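4-alpha-glucanotransferase (Corynebacterium glutamicum, PDB 5B68) is an amylomaltase, also called disproportionating enzyme, that joins an N-terminal beta-sandwich domain to a TIM-barrel glucanotransferase domain. Local coordinates at residues Phe6-Ala11 and Val16-Thr21; Leu191-Gly196 and Ala291-Val296; His461-Phe466 and Gly511-Trp516. One frame throughout, in Å; residues are numbered along the deposited sequence.

Contact 1: Phe6-Ala11 and Val16-Thr21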
ATOM      1  N   PHE A   6      35.759   9.263   5.116  1.00 31.67           N
ATOM      2  CA  PHE A   6      35.669   7.825   4.896  1.00 30.25           C
ATOM      3  C   PHE A   6      34.245   7.365   5.230  1.00 30.81           C
ATOM      4  O   PHE A   6      33.703   6.519   4.552  1.00 31.06           O
ATOM      5  CB  PHE A   6      36.729   7.070   5.746  1.00 34.82           C
ATOM      6  CG  PHE A   6      38.161   7.416   5.370  1.00 35.16           C
ATOM      7  CD1 PHE A   6      38.664   7.081   4.115  1.00 39.56           C
ATOM      8  CD2 PHE A   6      38.987   8.126   6.254  1.00 43.86           C
ATOM      9  CE1 PHE A   6      39.972   7.420   3.734  1.00 46.43           C
ATOM     10  CE2 PHE A   6      40.290   8.468   5.879  1.00 42.16           C
ATOM     11  CZ  PHE A   6      40.792   8.098   4.637  1.00 43.99           C
ATOM     12  N   LEU A   7      33.627   7.898   6.282  1.00 27.36           N
ATOM     13  CA  LEU A   7      32.260   7.556   6.579  1.00 28.20           C
ATOM     14  C   LEU A   7      31.290   7.974   5.460  1.00 27.46           C
ATOM     15  O   LEU A   7      30.398   7.213   5.087  1.00 30.11           O
ATOM     16  CB  LEU A   7      31.774   8.193   7.888  1.00 31.71           C
ATOM     17  CG  LEU A   7      31.337   7.375   9.074  1.00 40.95           C
ATOM     18  CD1 LEU A   7      30.521   8.282  10.010  1.00 38.89           C
ATOM     19  CD2 LEU A   7      30.544   6.147   8.672  1.00 38.14           C
ATOM     20  N   ASN A   8      31.458   9.164   4.929  1.00 27.79           N
ATOM     21  CA  ASN A   8      30.692   9.607   3.737  1.00 27.63           C
ATOM     22  C   ASN A   8      30.913   8.701   2.534  1.00 29.85           C
ATOM     23  O   ASN A   8      29.953   8.353   1.812  1.00 26.61           O
ATOM     24  CB  ASN A   8      31.066  11.043   3.317  1.00 30.50           C
ATOM     25  CG  ASN A   8      30.535  12.079   4.272  1.00 31.15           C
ATOM     26  OD1 ASN A   8      29.685  11.799   5.084  1.00 28.97           O
ATOM     27  ND2 ASN A   8      31.108  13.278   4.216  1.00 35.73           N
ATOM     28  N   GLU A   9      32.148   8.266   2.337  1.00 27.87           N
ATOM     29  CA  GLU A   9      32.438   7.396   1.231  1.00 26.65           C
ATOM     30  C   GLU A   9      31.666   6.101   1.400  1.00 24.10           C
ATOM     31  O   GLU A   9      31.060   5.615   0.427  1.00 26.21           O
ATOM     32  CB  GLU A   9      33.932   7.104   1.109  1.00 30.05           C
ATOM     33  CG  GLU A   9      34.329   6.432  -0.205  1.00 31.96           C
ATOM     34  CD  GLU A   9      35.844   6.209  -0.349  1.00 35.21           C
ATOM     35  OE1 GLU A   9      36.232   5.522  -1.291  1.00 34.59           O
ATOM     36  OE2 GLU A   9      36.637   6.710   0.460  1.00 35.98           O
ATOM     37  N   LEU A  10      31.660   5.585   2.606  1.00 22.86           N
ATOM     38  CA  LEU A  10      30.982   4.337   2.874  1.00 21.95           C
ATOM     39  C   LEU A  10      29.477   4.465   2.768  1.00 21.74           C
ATOM     40  O   LEU A  10      28.814   3.643   2.165  1.00 21.34           O
ATOM     41  CB  LEU A  10      31.387   3.824   4.234  1.00 20.67           C
ATOM     42  CG  LEU A  10      30.922   2.415   4.624  1.00 22.29           C
ATOM     43  CD1 LEU A  10      31.410   1.290   3.710  1.00 23.84           C
ATOM     44  CD2 LEU A  10      31.371   2.148   6.031  1.00 21.72           C
ATOM     45  N   ALA A  11      28.942   5.503   3.394  1.00 21.91           N
ATOM     46  CA  ALA A  11      27.527   5.821   3.269  1.00 21.34           C
ATOM     47  C   ALA A  11      27.089   5.903   1.796  1.00 21.29           C
ATOM     48  O   ALA A  11      26.041   5.322   1.455  1.00 21.57           O
ATOM     49  CB  ALA A  11      27.242   7.173   3.978  1.00 23.59           C
ATOM     50  N   VAL A  16      23.187   5.609   1.704  1.00 18.58           N
ATOM     51  CA  VAL A  16      22.709   6.181   2.924  1.00 20.99           C
ATOM     52  C   VAL A  16      22.993   7.651   2.806  1.00 23.18           C
ATOM     53  O   VAL A  16      24.148   8.045   2.571  1.00 21.07           O
ATOM     54  CB  VAL A  16      23.399   5.598   4.142  1.00 21.63           C
ATOM     55  CG1 VAL A  16      22.862   6.257   5.426  1.00 20.36           C
ATOM     56  CG2 VAL A  16      23.209   4.081   4.183  1.00 23.39           C
ATOM     57  N   ALA A  17      21.950   8.457   2.902  1.00 25.43           N
ATOM     58  CA  ALA A  17      22.128   9.937   2.743  1.00 24.78           C
ATOM     59  C   ALA A  17      22.899  10.501   3.927  1.00 22.93           C
ATOM     60  O   ALA A  17      22.638  10.180   5.116  1.00 22.24           O
ATOM     61  CB  ALA A  17      20.775  10.639   2.649  1.00 26.19           C
ATOM     62  N   THR A  18      23.815  11.410   3.608  1.00 23.36           N
ATOM     63  CA  THR A  18      24.618  12.098   4.678  1.00 25.26           C
ATOM     64  C   THR A  18      24.082  13.480   5.066  1.00 26.24           C
ATOM     65  O   THR A  18      24.585  14.127   6.003  1.00 28.46           O
ATOM     66  CB  THR A  18      26.064  12.262   4.240  1.00 23.67           C
ATOM     67  OG1 THR A  18      26.135  13.088   3.075  1.00 21.79           O
ATOM     68  CG2 THR A  18      26.698  10.878   3.929  1.00 23.58           C
ATOM     69  N   SER A  19      23.123  13.967   4.285  1.00 27.57           N
ATOM     70  CA  SER A  19      22.353  15.148   4.689  1.00 27.62           C
ATOM     71  C   SER A  19      21.017  15.135   3.970  1.00 31.66           C
ATOM     72  O   SER A  19      20.855  14.407   3.014  1.00 31.72           O
ATOM     73  CB  SER A  19      23.106  16.421   4.266  1.00 29.64           C
ATOM     74  OG  SER A  19      23.356  16.395   2.869  1.00 34.41           O
ATOM     75  N   TYR A  20      20.094  15.984   4.392  1.00 32.31           N
ATOM     76  CA  TYR A  20      18.778  16.077   3.712  1.00 30.70           C
ATOM     77  C   TYR A  20      18.102  17.410   4.047  1.00 36.91           C
ATOM     78  O   TYR A  20      18.582  18.161   4.926  1.00 32.94           O
ATOM     79  CB  TYR A  20      17.900  14.859   4.088  1.00 30.57           C
ATOM     80  CG  TYR A  20      17.606  14.735   5.529  1.00 30.51           C
ATOM     81  CD1 TYR A  20      16.491  15.330   6.076  1.00 34.92           C
ATOM     82  CD2 TYR A  20      18.441  13.996   6.378  1.00 28.79           C
ATOM     83  CE1 TYR A  20      16.226  15.243   7.438  1.00 34.65           C
ATOM     84  CE2 TYR A  20      18.166  13.890   7.715  1.00 31.53           C
ATOM     85  CZ  TYR A  20      17.083  14.521   8.242  1.00 31.94           C
ATOM     86  OH  TYR A  20      16.848  14.430   9.568  1.00 38.23           O
ATOM     87  N   THR A  21      17.001  17.673   3.374  1.00 37.49           N
ATOM     88  CA  THR A  21      16.155  18.762   3.745  1.00 45.84           C
ATOM     89  C   THR A  21      14.911  18.143   4.336  1.00 44.52           C
ATOM     90  O   THR A  21      14.373  17.178   3.816  1.00 40.76           O
ATOM     91  CB  THR A  21      15.800  19.641   2.555  1.00 52.40           C
ATOM     92  OG1 THR A  21      17.008  20.090   1.940  1.00 53.00           O
ATOM     93  CG2 THR A  21      15.009  20.836   3.024  1.00 50.54           C
TER

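Contact 2: Leu191-Gly196 and Ala291-Val296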
ATOM      1  N   LEU A 191     -27.007  -8.032   6.903  1.00 26.69           N
ATOM      2  CA  LEU A 191     -26.368  -9.278   7.287  1.00 23.91           C
ATOM      3  C   LEU A 191     -24.908  -9.237   7.802  1.00 23.61           C
ATOM      4  O   LEU A 191     -24.450 -10.210   8.323  1.00 25.98           O
ATOM      5  CB  LEU A 191     -26.514 -10.302   6.167  1.00 23.46           C
ATOM      6  CG  LEU A 191     -27.935 -10.555   5.664  1.00 28.42           C
ATOM      7  CD1 LEU A 191     -27.946 -11.386   4.400  1.00 27.21           C
ATOM      8  CD2 LEU A 191     -28.797 -11.198   6.730  1.00 29.91           C
ATOM      9  N   SER A 192     -24.193  -8.130   7.665  1.00 22.38           N
ATOM     10  CA  SER A 192     -22.825  -8.045   8.168  1.00 22.93           C
ATOM     11  C   SER A 192     -22.772  -8.432   9.665  1.00 24.09           C
ATOM     12  O   SER A 192     -23.674  -8.089  10.449  1.00 25.47           O
ATOM     13  CB  SER A 192     -22.261  -6.652   8.048  1.00 25.64           C
ATOM     14  OG  SER A 192     -22.464  -6.125   6.727  1.00 22.24           O
ATOM     15  N   TRP A 193     -21.658  -9.037  10.074  1.00 22.47           N
ATOM     16  CA  TRP A 193     -21.384  -9.233  11.512  1.00 22.51           C
ATOM     17  C   TRP A 193     -20.805  -8.026  12.169  1.00 26.56           C
ATOM     18  O   TRP A 193     -19.635  -8.014  12.616  1.00 28.64           O
ATOM     19  CB  TRP A 193     -20.507 -10.482  11.731  1.00 25.39           C
ATOM     20  CG  TRP A 193     -21.176 -11.772  11.452  1.00 24.83           C
ATOM     21  CD1 TRP A 193     -22.213 -12.035  10.572  1.00 24.46           C
ATOM     22  CD2 TRP A 193     -20.839 -13.044  12.035  1.00 24.80           C
ATOM     23  NE1 TRP A 193     -22.504 -13.360  10.581  1.00 26.44           N
ATOM     24  CE2 TRP A 193     -21.687 -14.000  11.472  1.00 23.24           C
ATOM     25  CE3 TRP A 193     -19.872 -13.459  12.954  1.00 25.28           C
ATOM     26  CZ2 TRP A 193     -21.616 -15.356  11.803  1.00 25.77           C
ATOM     27  CZ3 TRP A 193     -19.820 -14.835  13.286  1.00 26.70           C
ATOM     28  CH2 TRP A 193     -20.679 -15.734  12.695  1.00 25.02           C
ATOM     29  N   GLY A 194     -21.563  -6.920  12.182  1.00 21.92           N
ATOM     30  CA  GLY A 194     -21.052  -5.759  12.863  1.00 21.43           C
ATOM     31  C   GLY A 194     -20.062  -4.936  12.065  1.00 23.20           C
ATOM     32  O   GLY A 194     -19.726  -3.839  12.445  1.00 25.35           O
ATOM     33  N   MET A 195     -19.505  -5.506  11.016  1.00 25.28           N
ATOM     34  CA  MET A 195     -18.504  -4.793  10.259  1.00 24.35           C
ATOM     35  C   MET A 195     -18.530  -5.318   8.837  1.00 21.11           C
ATOM     36  O   MET A 195     -18.937  -6.430   8.607  1.00 20.93           O
ATOM     37  CB  MET A 195     -17.128  -4.945  10.917  1.00 28.16           C
ATOM     38  CG  MET A 195     -16.279  -6.089  10.412  1.00 31.82           C
ATOM     39  SD  MET A 195     -14.668  -6.314  11.190  1.00 30.72           S
ATOM     40  CE  MET A 195     -13.522  -5.642  10.007  1.00 27.45           C
ATOM     41  N   GLY A 196     -18.101  -4.511   7.890  1.00 21.27           N
ATOM     42  CA  GLY A 196     -18.234  -4.948   6.481  1.00 19.80           C
ATOM     43  C   GLY A 196     -17.308  -6.116   6.164  1.00 21.11           C
ATOM     44  O   GLY A 196     -16.206  -6.232   6.783  1.00 24.96           O
ATOM     45  N   ALA A 291     -12.997 -13.260  16.825  1.00 27.72           N
ATOM     46  CA  ALA A 291     -13.021 -14.475  17.650  1.00 27.60           C
ATOM     47  C   ALA A 291     -14.203 -15.348  17.295  1.00 26.96           C
ATOM     48  O   ALA A 291     -14.066 -16.542  17.153  1.00 25.62           O
ATOM     49  CB  ALA A 291     -13.004 -14.129  19.142  1.00 27.68           C
ATOM     50  N   ALA A 292     -15.372 -14.747  17.106  1.00 28.37           N
ATOM     51  CA  ALA A 292     -16.547 -15.516  16.739  1.00 25.60           C
ATOM     52  C   ALA A 292     -16.498 -16.125  15.329  1.00 27.07           C
ATOM     53  O   ALA A 292     -16.832 -17.294  15.107  1.00 24.59           O
ATOM     54  CB  ALA A 292     -17.785 -14.638  16.918  1.00 27.12           C
ATOM     55  N   LYS A 293     -16.031 -15.336  14.338  1.00 23.57           N
ATOM     56  CA  LYS A 293     -15.826 -15.917  13.028  1.00 24.01           C
ATOM     57  C   LYS A 293     -14.821 -17.095  13.056  1.00 21.16           C
ATOM     58  O   LYS A 293     -15.027 -18.081  12.405  1.00 22.87           O
ATOM     59  CB  LYS A 293     -15.366 -14.842  12.035  1.00 23.15           C
ATOM     60  CG  LYS A 293     -16.502 -13.859  11.654  1.00 25.46           C
ATOM     61  CD  LYS A 293     -16.112 -12.959  10.484  1.00 25.46           C
ATOM     62  CE  LYS A 293     -17.242 -11.925  10.160  1.00 25.45           C
ATOM     63  NZ  LYS A 293     -16.980 -11.269   8.856  1.00 25.26           N
ATOM     64  N   LEU A 294     -13.730 -16.912  13.779  1.00 21.60           N
ATOM     65  CA  LEU A 294     -12.657 -17.937  13.797  1.00 23.98           C
ATOM     66  C   LEU A 294     -13.224 -19.252  14.358  1.00 26.25           C
ATOM     67  O   LEU A 294     -12.973 -20.347  13.842  1.00 29.23           O
ATOM     68  CB  LEU A 294     -11.458 -17.459  14.580  1.00 25.18           C
ATOM     69  CG  LEU A 294     -10.612 -16.411  13.854  1.00 24.83           C
ATOM     70  CD1 LEU A 294      -9.755 -15.556  14.760  1.00 28.05           C
ATOM     71  CD2 LEU A 294      -9.826 -17.116  12.755  1.00 29.59           C
ATOM     72  N   GLN A 295     -14.061 -19.126  15.376  1.00 27.99           N
ATOM     73  CA  GLN A 295     -14.710 -20.284  15.944  1.00 31.65           C
ATOM     74  C   GLN A 295     -15.598 -21.011  14.942  1.00 27.88           C
ATOM     75  O   GLN A 295     -15.586 -22.231  14.848  1.00 26.56           O
ATOM     76  CB  GLN A 295     -15.517 -19.888  17.168  1.00 35.36           C
ATOM     77  CG  GLN A 295     -16.267 -21.060  17.755  1.00 42.19           C
ATOM     78  CD  GLN A 295     -16.918 -20.674  19.058  1.00 51.08           C
ATOM     79  OE1 GLN A 295     -16.736 -21.349  20.074  1.00 54.74           O
ATOM     80  NE2 GLN A 295     -17.637 -19.544  19.053  1.00 46.84           N
ATOM     81  N   VAL A 296     -16.382 -20.270  14.166  1.00 25.43           N
ATOM     82  CA  VAL A 296     -17.169 -20.889  13.152  1.00 23.82           C
ATOM     83  C   VAL A 296     -16.300 -21.492  12.048  1.00 23.74           C
ATOM     84  O   VAL A 296     -16.609 -22.588  11.532  1.00 24.78           O
ATOM     85  CB  VAL A 296     -18.141 -19.846  12.493  1.00 25.49           C
ATOM     86  CG1 VAL A 296     -18.870 -20.448  11.318  1.00 23.71           C
ATOM     87  CG2 VAL A 296     -19.071 -19.293  13.578  1.00 26.42           C
TER
HETATM   88  O   HOH W   1     -19.300  -9.336   8.473  1.00 32.34           O

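Contact 3: His461-Phe466 and Gly511-Trp516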
ATOM      1  N   HIS A 461       2.345   6.204   0.143  1.00 21.20           N
ATOM      2  CA  HIS A 461       3.741   6.619   0.227  1.00 21.81           C
ATOM      3  C   HIS A 461       4.601   6.167  -0.966  1.00 19.18           C
ATOM      4  O   HIS A 461       5.543   5.435  -0.808  1.00 18.98           O
ATOM      5  CB  HIS A 461       4.371   6.161   1.531  1.00 22.05           C
ATOM      6  CG  HIS A 461       5.592   6.937   1.906  1.00 28.84           C
ATOM      7  ND1 HIS A 461       5.572   8.299   2.101  1.00 29.95           N
ATOM      8  CD2 HIS A 461       6.870   6.549   2.116  1.00 28.42           C
ATOM      9  CE1 HIS A 461       6.783   8.713   2.417  1.00 30.93           C
ATOM     10  NE2 HIS A 461       7.586   7.670   2.435  1.00 30.50           N
ATOM     11  N   VAL A 462       4.215   6.576  -2.157  1.00 18.98           N
ATOM     12  CA  VAL A 462       4.865   6.107  -3.369  1.00 18.45           C
ATOM     13  C   VAL A 462       6.334   6.516  -3.419  1.00 19.45           C
ATOM     14  O   VAL A 462       7.134   5.883  -4.060  1.00 17.41           O
ATOM     15  CB  VAL A 462       4.131   6.548  -4.624  1.00 20.17           C
ATOM     16  CG1 VAL A 462       4.330   8.018  -4.868  1.00 22.34           C
ATOM     17  CG2 VAL A 462       4.564   5.701  -5.803  1.00 19.20           C
ATOM     18  N   LEU A 463       6.676   7.606  -2.751  1.00 20.04           N
ATOM     19  CA  LEU A 463       8.115   8.010  -2.667  1.00 20.49           C
ATOM     20  C   LEU A 463       9.062   6.907  -2.166  1.00 18.20           C
ATOM     21  O   LEU A 463      10.237   6.905  -2.535  1.00 18.55           O
ATOM     22  CB  LEU A 463       8.264   9.270  -1.848  1.00 21.18           C
ATOM     23  CG  LEU A 463       9.666   9.882  -1.807  1.00 22.81           C
ATOM     24  CD1 LEU A 463      10.202  10.374  -3.144  1.00 23.80           C
ATOM     25  CD2 LEU A 463       9.713  10.972  -0.722  1.00 29.64           C
ATOM     26  N   GLY A 464       8.511   5.981  -1.368  1.00 16.30           N
ATOM     27  CA  GLY A 464       9.161   4.774  -0.888  1.00 19.48           C
ATOM     28  C   GLY A 464       9.627   3.820  -1.951  1.00 19.55           C
ATOM     29  O   GLY A 464      10.379   2.879  -1.645  1.00 24.88           O
ATOM     30  N   LEU A 465       9.205   4.011  -3.185  1.00 19.03           N
ATOM     31  CA  LEU A 465       9.767   3.244  -4.303  1.00 18.27           C
ATOM     32  C   LEU A 465      11.161   3.803  -4.641  1.00 20.72           C
ATOM     33  O   LEU A 465      11.912   3.163  -5.410  1.00 20.78           O
ATOM     34  CB  LEU A 465       8.843   3.308  -5.490  1.00 21.21           C
ATOM     35  CG  LEU A 465       7.399   2.763  -5.293  1.00 24.06           C
ATOM     36  CD1 LEU A 465       6.613   3.068  -6.561  1.00 26.74           C
ATOM     37  CD2 LEU A 465       7.351   1.298  -5.065  1.00 26.31           C
ATOM     38  N   PHE A 466      11.466   5.037  -4.172  1.00 17.32           N
ATOM     39  CA  PHE A 466      12.702   5.724  -4.436  1.00 17.79           C
ATOM     40  C   PHE A 466      13.637   5.724  -3.236  1.00 19.32           C
ATOM     41  O   PHE A 466      14.834   5.521  -3.377  1.00 19.81           O
ATOM     42  CB  PHE A 466      12.421   7.162  -4.920  1.00 17.92           C
ATOM     43  CG  PHE A 466      11.588   7.214  -6.190  1.00 19.08           C
ATOM     44  CD1 PHE A 466      10.215   7.061  -6.136  1.00 19.73           C
ATOM     45  CD2 PHE A 466      12.197   7.382  -7.426  1.00 19.61           C
ATOM     46  CE1 PHE A 466       9.460   7.114  -7.284  1.00 20.68           C
ATOM     47  CE2 PHE A 466      11.453   7.406  -8.567  1.00 22.70           C
ATOM     48  CZ  PHE A 466      10.053   7.243  -8.507  1.00 20.02           C
ATOM     49  N   GLY A 511       3.866  14.762  -1.030  1.00 61.36           N
ATOM     50  CA  GLY A 511       5.045  15.572  -0.750  1.00 70.86           C
ATOM     51  C   GLY A 511       5.557  16.350  -1.962  1.00 71.49           C
ATOM     52  O   GLY A 511       4.837  16.446  -2.940  1.00 75.50           O
ATOM     53  N   THR A 512       6.745  16.964  -1.886  1.00 65.29           N
ATOM     54  CA  THR A 512       7.206  17.873  -2.945  1.00 62.95           C
ATOM     55  C   THR A 512       8.615  17.568  -3.533  1.00 60.17           C
ATOM     56  O   THR A 512       9.549  18.384  -3.474  1.00 48.70           O
ATOM     57  CB  THR A 512       7.268  19.272  -2.353  1.00 68.81           C
ATOM     58  OG1 THR A 512       8.141  19.224  -1.216  1.00 65.82           O
ATOM     59  CG2 THR A 512       5.915  19.714  -1.919  1.00 69.30           C
ATOM     60  N   PHE A 513       8.703  16.422  -4.195  1.00 40.91           N
ATOM     61  CA  PHE A 513       9.951  15.777  -4.572  1.00 38.92           C
ATOM     62  C   PHE A 513      10.627  16.198  -5.892  1.00 34.24           C
ATOM     63  O   PHE A 513      10.115  17.014  -6.615  1.00 32.92           O
ATOM     64  CB  PHE A 513       9.875  14.254  -4.382  1.00 38.21           C
ATOM     65  CG  PHE A 513       8.604  13.595  -4.896  1.00 48.10           C
ATOM     66  CD1 PHE A 513       8.274  13.623  -6.230  1.00 46.50           C
ATOM     67  CD2 PHE A 513       7.789  12.870  -4.041  1.00 48.59           C
ATOM     68  CE1 PHE A 513       7.135  12.985  -6.689  1.00 46.27           C
ATOM     69  CE2 PHE A 513       6.659  12.223  -4.501  1.00 47.83           C
ATOM     70  CZ  PHE A 513       6.333  12.284  -5.826  1.00 40.16           C
ATOM     71  N   GLU A 514      11.813  15.667  -6.153  1.00 27.21           N
ATOM     72  CA  GLU A 514      12.619  16.101  -7.279  1.00 25.91           C
ATOM     73  C   GLU A 514      11.943  15.806  -8.625  1.00 26.70           C
ATOM     74  O   GLU A 514      11.131  14.878  -8.730  1.00 25.62           O
ATOM     75  CB  GLU A 514      13.972  15.483  -7.214  1.00 28.81           C
ATOM     76  CG  GLU A 514      14.767  15.866  -5.977  1.00 27.38           C
ATOM     77  CD  GLU A 514      14.523  15.029  -4.769  1.00 29.09           C
ATOM     78  OE1 GLU A 514      13.704  14.055  -4.837  1.00 27.77           O
ATOM     79  OE2 GLU A 514      15.160  15.346  -3.756  1.00 32.27           O
ATOM     80  N   PRO A 515      12.222  16.638  -9.656  1.00 25.28           N
ATOM     81  CA  PRO A 515      11.552  16.462 -10.943  1.00 27.51           C
ATOM     82  C   PRO A 515      11.754  15.077 -11.543  1.00 22.62           C
ATOM     83  O   PRO A 515      10.796  14.532 -12.116  1.00 25.62           O
ATOM     84  CB  PRO A 515      12.201  17.524 -11.846  1.00 28.95           C
ATOM     85  CG  PRO A 515      12.718  18.556 -10.895  1.00 31.75           C
ATOM     86  CD  PRO A 515      13.104  17.820  -9.633  1.00 29.88           C
ATOM     87  N   TRP A 516      12.947  14.511 -11.390  1.00 23.04           N
ATOM     88  CA  TRP A 516      13.245  13.156 -11.953  1.00 21.73           C
ATOM     89  C   TRP A 516      12.301  12.062 -11.355  1.00 22.32           C
ATOM     90  O   TRP A 516      11.940  11.118 -12.045  1.00 22.09           O
ATOM     91  CB  TRP A 516      14.680  12.757 -11.807  1.00 23.51           C
ATOM     92  CG  TRP A 516      15.208  12.469 -10.481  1.00 23.51           C
ATOM     93  CD1 TRP A 516      15.812  13.365  -9.605  1.00 23.07           C
ATOM     94  CD2 TRP A 516      15.271  11.173  -9.836  1.00 24.15           C
ATOM     95  NE1 TRP A 516      16.216  12.697  -8.467  1.00 25.31           N
ATOM     96  CE2 TRP A 516      15.920  11.362  -8.585  1.00 24.74           C
ATOM     97  CE3 TRP A 516      14.830   9.900 -10.190  1.00 25.33           C
ATOM     98  CZ2 TRP A 516      16.078  10.357  -7.669  1.00 24.30           C
ATOM     99  CZ3 TRP A 516      15.029   8.844  -9.276  1.00 24.84           C
ATOM    100  CH2 TRP A 516      15.663   9.096  -8.018  1.00 27.30           C
TER

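Contact 1: Phe6-Ala11 and Val16-Thr21
Asn8 and Thr18 cross at about a right angle, the amide of the helix residue meeting the methyl of the loop residue. The nearest atoms are Asn8 OD1 and Thr18 CG2, 3.3 Å apart. This oxygen is not left to the methyl alone, since it also takes a hydrogen bond from Arg4 NE. In Thr18, OG1 sits between the backbone N and the carbonyl carbon (chi1 62°), which leaves CG2 beside the backbone N and turned to the helix, where it also packs 3.7 Å from Ala11 CB. One methyl therefore bridges two residues a helical turn apart.

Ala11 does the rest. Its CB points at the other segment and comes within 3.5 Å of Val16 O. It also makes an apolar pair with Val16 CB, at 4.2 Å, beside the polar link of the contact. That link runs from Val16 N to Ala11 O, 2.9 Å and almost straight at 176°. Val16 also packs on Leu35 and Leu42, while the backbone of Ala17 pairs with Tyr482 of strand 481-484.

The arrangement is a helix-turn-strand connection: a carbonyl in the last turn of helix 5-13 catches the chain five residues on, just before it enters the short two-stranded antiparallel sheet of 19-21 and 27-29.

Contact 2: Leu191-Gly196 and Ala291-Val296
The indole of Trp193 meets helix 286-301 chiefly through its six-membered ring. At the edge, near the ring plane, lie Val296 CG2, 4.0 Å from Trp193 CH2, and the carbonyl carbon of Ala292; Ala292 CB is 4.2 Å from Trp193 CZ3. Elsewhere on the rim, Leu191 O lies in the plane. The aliphatic chain of Lys293 approaches obliquely, with its CG 3.6 Å from Trp193 CE3.

Lys293 and Trp193 run alongside each other in opposite senses. Beyond CG the lysine is fully extended, which carries CE back along the indole to 3.9 Å from Trp193 CB and brings NZ close enough for a water to bridge it to the loop. Lys293 NZ donates to this water at 3.0 Å; the water also accepts from Trp193 N and donates to Met195 O, each at 2.9 Å. Ile246 O and Ile248 O also accept from NZ, so the buried ammonium is gripped by three oxygens, which probably offset the cost of burying its charge. Trp193 centres an inverse gamma turn closed by a weak bond from Gly194 N to Ser192 O, and its NE1 is held by Glu251 OE2.

Helix 261-277 packs in alongside: Ala271 touches Trp193, and Met270 touches both Ala292 and Val296. The contact thus wedges the loop between strand 177-182 and helix 198-209 against two helices that come later in the chain.

Contact 3: His461-Phe466 and Gly511-Trp516
Phe466 turns its ring edge toward the face of Trp516 in an offset edge-to-face pair, the Phe466 ring and the six-membered ring of Trp516 being 5.7 Å apart at their centroids with planes at 71°. It joins the chain after two neighbouring parallel strands of the TIM barrel: segment 461-466 comes after strand 456-459, while segment 511-516 comes after strand 504-507 and leads into helix 515-523.

The closest atoms of the pair are Phe466 CD2 and Trp516 CZ3, at 3.7 Å. The two side chains lie next to each other with opposite headings. Trp516 CG stands between its backbone N and carbonyl carbon (chi1 69°), which swings the indole off the start of the helix and brings its six-membered ring to the phenylalanine. His487 meets both rings, lying nearly parallel to Phe466, so the pair is part of a larger aromatic cluster. Val517, Ala520 and Leu521 of the same helix also touch Phe466.

A second, purely aliphatic-aromatic touch lies nearby. Leu463 CD1 rests 3.6 Å from Phe513 CD2 and 4.0 Å from Phe513 CG, meeting that ring obliquely. Leu463 CG is anti to the backbone N (chi1 -174°), which extends the branch across to Phe513. Between Phe513 and Trp516, Glu514 occupies the N-cap position of the helix, and its OE1 forms a salt bridge with Arg467, the residue that directly follows Phe466.

On the other side of the contact, 462-465 is a 3-10 turn. It ends with Phe466 N bonded to Leu463 O at 2.8 Å, and that same carbonyl oxygen lies in the plane of the Phe466 ring, at its edge.

From the N terminus, contact 1 comes first and closes a short turn between the opening helix and strand 19-21. Contact 2 then spans almost a hundred residues, tying the loop after strand 177-182 to helix 286-301. Contact 3 closes last, joining the loops after strands 456-459 and 504-507, neighbours in the barrel. The three follow in series, with no nesting or crossing. Contacts 1 and 3 share one side of the chain's centre, their own centres 19 Å apart, and the span of contact 3 includes a strand, 481-484, that lies against contact 1. Contact 2 lies on the opposite side, its centre 39 Å from that of contact 3.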